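Local coordinates for N-Acetyltransferase, PseH (PDB 4XPL), which probably transfers an acetyl group from acetyl coenzyme A to the 4-amino group of a UDP-linked altrose sugar, the third step in making pseudaminic acid for flagellin, at residues L64-D76 and G88-L102. The protein carries 8 engineered substitutions. Sequence-based numbering, arbitrary orientation.
Sequences LVFQDEQIIGVID and GLYAKPNLKGVGQIL. With ACO (acetyl coenzyme *a), chain B.
Val-74 and Tyr-90 form a hydrogen-bonded antiparallel pair, each backbone N 2.9 Å from the other's O. Asp-76 and Gly-88 repeat the pairing, and Lys-92 N closes the ladder on Ile-72 O at 3.0 Å. At Gly-73 packing is tight: with no side chain in the way, its CA lies 3.1 Å from Tyr-90 O. Ile-72 holds CG1 between its backbone N and carbonyl carbon (chi1 60°), and the extended chi2 (159°) then sends CD1 to within 3.5 Å of Ile-101 CG2; the two side chains cross at about a right angle. Leu-102 lays CD2 against Val-65 and CB against Ile-75 CG2. The contact is looser at the partly exposed end, where Leu-95 CD1 meets Ile-72 CG2 at 3.9 Å and Lys-92 runs past Ile-71 O to Asn-94 OD1. On the far edge of strand 84-91, Leu-89 O and Ala-91 N bond the pantetheine, while Gly-97 N reaches pyrophosphate atom O5A at 2.8 Å in the pyrophosphate-binding loop of GNAT enzymes, residues 96-99, which leads into helix 99-114. Strand 70-78 lies between strands 61-67 and 84-91, with helix 99-114 covering the Ile-75 and Leu-89 face and Trp-27 touching Val-74 and Tyr-90.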
loop_
_atom_site.group_PDB
_atom_site.type_symbol
_atom_site.label_atom_id
_atom_site.label_comp_id
_atom_site.label_asym_id
_atom_site.label_seq_id
_atom_site.Cartn_x
_atom_site.Cartn_y
_atom_site.Cartn_z
ATOM N N LEU A 64 5.955 3.389 4.669
ATOM C CA LEU A 64 5.616 4.807 4.754
ATOM C C LEU A 64 6.412 5.478 3.633
ATOM O O LEU A 64 7.636 5.278 3.550
ATOM C CB LEU A 64 5.970 5.338 6.136
ATOM C CG LEU A 64 5.593 6.757 6.554
ATOM C CD1 LEU A 64 4.103 6.940 6.472
ATOM C CD2 LEU A 64 6.087 7.081 7.955
ATOM N N VAL A 65 5.742 6.268 2.809
ATOM C CA VAL A 65 6.374 6.903 1.659
ATOM C C VAL A 65 6.665 8.374 1.940
ATOM O O VAL A 65 5.777 9.124 2.331
ATOM C CB VAL A 65 5.506 6.783 0.410
ATOM C CG1 VAL A 65 6.221 7.450 -0.834
ATOM C CG2 VAL A 65 5.164 5.276 0.156
ATOM N N PHE A 66 7.911 8.772 1.693
ATOM C CA PHE A 66 8.350 10.115 1.868
ATOM C C PHE A 66 8.697 10.768 0.519
ATOM O O PHE A 66 9.261 10.137 -0.392
ATOM C CB PHE A 66 9.605 10.157 2.747
ATOM C CG PHE A 66 9.360 9.812 4.207
ATOM C CD1 PHE A 66 9.167 8.508 4.593
ATOM C CD2 PHE A 66 9.409 10.788 5.186
ATOM C CE1 PHE A 66 8.986 8.185 5.931
ATOM C CE2 PHE A 66 9.209 10.477 6.518
ATOM C CZ PHE A 66 8.987 9.150 6.872
ATOM N N GLN A 67 8.387 12.060 0.432
ATOM C CA GLN A 67 8.806 12.886 -0.685
ATOM C C GLN A 67 9.555 14.043 -0.032
ATOM O O GLN A 67 8.973 14.810 0.728
ATOM C CB GLN A 67 7.583 13.359 -1.476
ATOM C CG GLN A 67 7.880 14.372 -2.609
ATOM C CD GLN A 67 6.608 14.934 -3.239
ATOM O OE1 GLN A 67 5.848 15.685 -2.595
ATOM N NE2 GLN A 67 6.377 14.592 -4.515
ATOM N N ASP A 68 10.873 14.075 -0.244
ATOM C CA ASP A 68 11.746 15.107 0.293
ATOM C C ASP A 68 11.552 15.270 1.794
ATOM O O ASP A 68 11.438 16.399 2.279
ATOM C CB ASP A 68 11.479 16.448 -0.415
ATOM N N GLU A 69 11.521 14.151 2.522
ATOM C CA GLU A 69 11.418 14.184 4.003
ATOM C C GLU A 69 10.000 14.513 4.559
ATOM O O GLU A 69 9.794 14.531 5.767
ATOM C CB GLU A 69 12.463 15.080 4.638
ATOM C CG GLU A 69 13.922 15.008 4.032
ATOM C CD GLU A 69 14.682 13.694 4.282
ATOM O OE1 GLU A 69 14.210 12.603 3.866
ATOM O OE2 GLU A 69 15.798 13.764 4.869
ATOM N N GLN A 70 9.027 14.683 3.661
ATOM C CA GLN A 70 7.615 14.784 4.039
ATOM C C GLN A 70 6.886 13.463 3.790
ATOM O O GLN A 70 7.024 12.900 2.712
ATOM C CB GLN A 70 6.932 15.868 3.204
ATOM C CG GLN A 70 7.281 17.278 3.603
ATOM C CD GLN A 70 6.855 17.587 5.019
ATOM O OE1 GLN A 70 5.768 17.201 5.437
ATOM N NE2 GLN A 70 7.707 18.270 5.766
ATOM N N ILE A 71 6.087 12.999 4.756
ATOM C CA ILE A 71 5.232 11.822 4.537
ATOM C C ILE A 71 4.133 12.148 3.528
ATOM O O ILE A 71 3.473 13.177 3.676
ATOM C CB ILE A 71 4.601 11.317 5.861
ATOM C CG1 ILE A 71 5.681 10.764 6.790
ATOM C CG2 ILE A 71 3.561 10.229 5.597
ATOM C CD1 ILE A 71 5.268 10.700 8.265
ATOM N N ILE A 72 3.942 11.292 2.496
ATOM C CA ILE A 72 2.844 11.478 1.550
ATOM C C ILE A 72 1.813 10.355 1.491
ATOM O O ILE A 72 0.723 10.557 0.961
ATOM C CB ILE A 72 3.362 11.802 0.131
ATOM C CG1 ILE A 72 4.256 10.703 -0.448
ATOM C CG2 ILE A 72 4.154 13.198 0.204
ATOM C CD1 ILE A 72 4.352 10.772 -2.013
ATOM N N GLY A 73 2.135 9.197 2.064
ATOM C CA GLY A 73 1.161 8.110 2.114
ATOM C C GLY A 73 1.804 6.825 2.557
ATOM O O GLY A 73 2.977 6.803 2.995
ATOM N N VAL A 74 1.012 5.768 2.462
ATOM C CA VAL A 74 1.452 4.411 2.778
ATOM C C VAL A 74 1.166 3.526 1.580
ATOM O O VAL A 74 0.116 3.666 0.895
ATOM C CB VAL A 74 0.700 3.889 4.030
ATOM C CG1 VAL A 74 0.740 2.318 4.172
ATOM C CG2 VAL A 74 1.207 4.594 5.301
ATOM N N ILE A 75 2.066 2.592 1.332
ATOM C CA ILE A 75 1.802 1.533 0.370
ATOM C C ILE A 75 2.028 0.174 0.992
ATOM O O ILE A 75 2.732 0.062 1.971
ATOM C CB ILE A 75 2.656 1.705 -0.926
ATOM C CG1 ILE A 75 4.152 1.624 -0.637
ATOM C CG2 ILE A 75 2.291 3.014 -1.637
ATOM C CD1 ILE A 75 5.040 1.579 -1.920
ATOM N N ASP A 76 1.393 -0.855 0.428
ATOM C CA ASP A 76 1.539 -2.168 0.953
ATOM C C ASP A 76 1.439 -3.221 -0.116
ATOM O O ASP A 76 0.776 -3.041 -1.185
ATOM C CB ASP A 76 0.557 -2.467 2.107
ATOM C CG ASP A 76 -0.860 -2.619 1.656
ATOM O OD1 ASP A 76 -1.254 -3.752 1.312
ATOM O OD2 ASP A 76 -1.569 -1.598 1.659
ATOM N N GLY A 88 -1.972 -2.362 -1.897
ATOM C CA GLY A 88 -2.862 -1.327 -1.414
ATOM C C GLY A 88 -2.088 -0.026 -1.267
ATOM O O GLY A 88 -0.845 -0.007 -1.277
ATOM N N LEU A 89 -2.832 1.074 -1.187
ATOM C CA LEU A 89 -2.222 2.412 -1.037
ATOM C C LEU A 89 -3.195 3.315 -0.305
ATOM O O LEU A 89 -4.422 3.071 -0.310
ATOM C CB LEU A 89 -1.857 2.998 -2.395
ATOM C CG LEU A 89 -2.934 3.528 -3.333
ATOM C CD1 LEU A 89 -2.403 4.438 -4.444
ATOM C CD2 LEU A 89 -3.697 2.363 -3.913
ATOM N N TYR A 90 -2.642 4.306 0.368
ATOM C CA TYR A 90 -3.422 5.231 1.142
ATOM C C TYR A 90 -2.702 6.579 1.161
ATOM O O TYR A 90 -1.572 6.668 1.663
ATOM C CB TYR A 90 -3.640 4.654 2.555
ATOM C CG TYR A 90 -4.780 5.283 3.302
ATOM C CD1 TYR A 90 -4.622 6.493 3.944
ATOM C CD2 TYR A 90 -6.026 4.659 3.382
ATOM C CE1 TYR A 90 -5.662 7.092 4.634
ATOM C CE2 TYR A 90 -7.082 5.259 4.083
ATOM C CZ TYR A 90 -6.879 6.485 4.700
ATOM O OH TYR A 90 -7.888 7.105 5.403
ATOM N N ALA A 91 -3.331 7.621 0.615
ATOM C CA ALA A 91 -2.716 8.957 0.646
ATOM C C ALA A 91 -2.854 9.550 2.052
ATOM O O ALA A 91 -3.844 9.309 2.749
ATOM C CB ALA A 91 -3.344 9.905 -0.404
ATOM N N LYS A 92 -1.853 10.299 2.482
ATOM C CA LYS A 92 -1.977 11.105 3.682
ATOM C C LYS A 92 -3.250 11.933 3.461
ATOM O O LYS A 92 -3.443 12.473 2.367
ATOM C CB LYS A 92 -0.721 11.968 3.895
ATOM C CG LYS A 92 -0.674 12.791 5.191
ATOM C CD LYS A 92 0.719 13.387 5.412
ATOM C CE LYS A 92 0.886 13.981 6.805
ATOM N NZ LYS A 92 -0.064 15.099 7.050
ATOM N N PRO A 93 -4.154 11.987 4.462
ATOM C CA PRO A 93 -5.492 12.541 4.150
ATOM C C PRO A 93 -5.559 14.022 3.806
ATOM O O PRO A 93 -6.522 14.404 3.186
ATOM C CB PRO A 93 -6.307 12.288 5.445
ATOM C CG PRO A 93 -5.559 11.186 6.151
ATOM C CD PRO A 93 -4.121 11.369 5.799
ATOM N N ASN A 94 -4.593 14.849 4.221
ATOM C CA ASN A 94 -4.630 16.273 3.844
ATOM C C ASN A 94 -4.060 16.569 2.442
ATOM O O ASN A 94 -4.102 17.707 2.014
ATOM C CB ASN A 94 -3.912 17.193 4.871
ATOM C CG ASN A 94 -2.438 16.903 4.960
ATOM O OD1 ASN A 94 -2.059 15.759 4.923
ATOM N ND2 ASN A 94 -1.587 17.945 5.061
ATOM N N LEU A 95 -3.554 15.560 1.743
ATOM C CA LEU A 95 -2.879 15.746 0.447
ATOM C C LEU A 95 -3.693 15.212 -0.717
ATOM O O LEU A 95 -4.424 14.240 -0.590
ATOM C CB LEU A 95 -1.531 15.037 0.456
ATOM C CG LEU A 95 -0.588 15.408 1.592
ATOM C CD1 LEU A 95 0.759 14.608 1.395
ATOM C CD2 LEU A 95 -0.308 16.886 1.700
ATOM N N LYS A 96 -3.532 15.829 -1.868
ATOM C CA LYS A 96 -4.283 15.471 -3.066
ATOM C C LYS A 96 -3.259 15.335 -4.177
ATOM O O LYS A 96 -2.266 16.069 -4.220
ATOM C CB LYS A 96 -5.248 16.610 -3.402
ATOM C CG LYS A 96 -6.300 16.299 -4.454
ATOM C CD LYS A 96 -7.342 17.392 -4.498
ATOM C CE LYS A 96 -8.144 17.342 -5.778
ATOM N NZ LYS A 96 -8.889 16.046 -5.920
ATOM N N GLY A 97 -3.520 14.440 -5.102
ATOM C CA GLY A 97 -2.696 14.296 -6.282
ATOM C C GLY A 97 -1.440 13.473 -6.009
ATOM O O GLY A 97 -0.481 13.575 -6.767
ATOM N N VAL A 98 -1.404 12.699 -4.934
ATOM C CA VAL A 98 -0.219 11.892 -4.620
ATOM C C VAL A 98 -0.410 10.419 -4.997
ATOM O O VAL A 98 0.524 9.648 -4.923
ATOM C CB VAL A 98 0.212 11.988 -3.135
ATOM C CG1 VAL A 98 0.614 13.451 -2.760
ATOM C CG2 VAL A 98 -0.865 11.465 -2.215
ATOM N N GLY A 99 -1.622 10.043 -5.388
ATOM C CA GLY A 99 -1.889 8.665 -5.824
ATOM C C GLY A 99 -0.975 8.138 -6.910
ATOM O O GLY A 99 -0.494 7.009 -6.812
ATOM N N GLN A 100 -0.695 8.957 -7.914
ATOM C CA GLN A 100 0.202 8.556 -9.002
ATOM C C GLN A 100 1.621 8.283 -8.517
ATOM O O GLN A 100 2.250 7.328 -8.951
ATOM C CB GLN A 100 0.206 9.564 -10.148
ATOM C CG GLN A 100 1.018 9.091 -11.374
ATOM C CD GLN A 100 0.533 7.772 -11.937
ATOM O OE1 GLN A 100 -0.669 7.606 -12.173
ATOM N NE2 GLN A 100 1.456 6.826 -12.179
ATOM N N ILE A 101 2.105 9.098 -7.584
ATOM C CA ILE A 101 3.412 8.873 -6.985
ATOM C C ILE A 101 3.448 7.549 -6.252
ATOM O O ILE A 101 4.373 6.747 -6.428
ATOM C CB ILE A 101 3.757 9.983 -5.983
ATOM C CG1 ILE A 101 3.848 11.309 -6.738
ATOM C CG2 ILE A 101 5.054 9.611 -5.256
ATOM C CD1 ILE A 101 4.208 12.548 -5.886
ATOM N N LEU A 102 2.429 7.297 -5.439
ATOM C CA LEU A 102 2.324 6.028 -4.738
ATOM C C LEU A 102 2.247 4.844 -5.691
ATOM O O LEU A 102 2.884 3.810 -5.448
ATOM C CB LEU A 102 1.140 6.010 -3.778
ATOM C CG LEU A 102 1.021 7.127 -2.741
ATOM C CD1 LEU A 102 -0.242 6.975 -1.860
ATOM C CD2 LEU A 102 2.308 7.213 -1.890
HETATM N N1A ACO B . -14.598 9.072 -11.573
HETATM C C2A ACO B . -13.436 8.996 -12.256
HETATM N N3A ACO B . -12.304 9.598 -11.831
HETATM C C4A ACO B . -12.261 10.323 -10.678
HETATM C C5A ACO B . -13.486 10.444 -9.875
HETATM C C6A ACO B . -14.700 9.760 -10.406
HETATM N N6A ACO B . -15.889 9.813 -9.750
HETATM N N7A ACO B . -13.162 11.206 -8.806
HETATM C C8A ACO B . -11.845 11.544 -8.912
HETATM N N9A ACO B . -11.307 11.010 -10.031
HETATM C C1B ACO B . -9.900 11.114 -10.530
HETATM C C2B ACO B . -9.241 12.465 -10.280
HETATM O O2B ACO B . -9.675 13.452 -11.221
HETATM C C3B ACO B . -7.783 12.096 -10.444
HETATM O O3B ACO B . -7.472 12.132 -11.837
HETATM P P3B ACO B . -5.970 12.171 -12.433
HETATM O O7A ACO B . -5.302 10.882 -11.965
HETATM O O8A ACO B . -6.220 12.179 -13.924
HETATM O O9A ACO B . -5.352 13.447 -11.896
HETATM C C4B ACO B . -7.685 10.679 -9.879
HETATM O O4B ACO B . -9.019 10.148 -9.921
HETATM C C5B ACO B . -7.120 10.662 -8.454
HETATM O O5B ACO B . -7.806 11.607 -7.617
HETATM P P1A ACO B . -7.077 12.522 -6.495
HETATM O O1A ACO B . -8.101 13.350 -5.767
HETATM O O2A ACO B . -5.851 13.178 -7.094
HETATM O O3A ACO B . -6.693 11.470 -5.341
HETATM P P2A ACO B . -5.206 10.994 -5.026
HETATM O O4A ACO B . -4.485 10.703 -6.317
HETATM O O5A ACO B . -4.613 12.024 -4.088
HETATM O O6A ACO B . -5.454 9.682 -4.117
HETATM C CBP ACO B . -6.065 7.505 -3.468
HETATM C CCP ACO B . -6.083 8.500 -4.603
HETATM C CDP ACO B . -4.580 7.239 -3.082
HETATM C CEP ACO B . -6.750 6.212 -3.927
HETATM C CAP ACO B . -6.840 8.145 -2.304
HETATM O OAP ACO B . -8.187 8.484 -2.715
HETATM C C9P ACO B . -6.911 7.261 -1.099
HETATM O O9P ACO B . -5.944 7.132 -0.346
HETATM N N8P ACO B . -8.089 6.669 -0.882
HETATM C C7P ACO B . -8.335 5.858 0.306
HETATM C C6P ACO B . -7.532 4.550 0.270
HETATM C C5P ACO B . -7.897 3.705 -0.935
HETATM O O5P ACO B . -9.061 3.650 -1.348
HETATM N N4P ACO B . -6.922 2.983 -1.488
HETATM C C3P ACO B . -7.241 1.954 -2.491
HETATM C C2P ACO B . -7.659 0.636 -1.800
HETATM S S1P ACO B . -6.222 -0.004 -0.967
HETATM C C ACO B . -6.403 0.358 0.648
HETATM O O ACO B . -7.383 1.003 1.040
HETATM C CH3 ACO B . -5.313 -0.099 1.586
#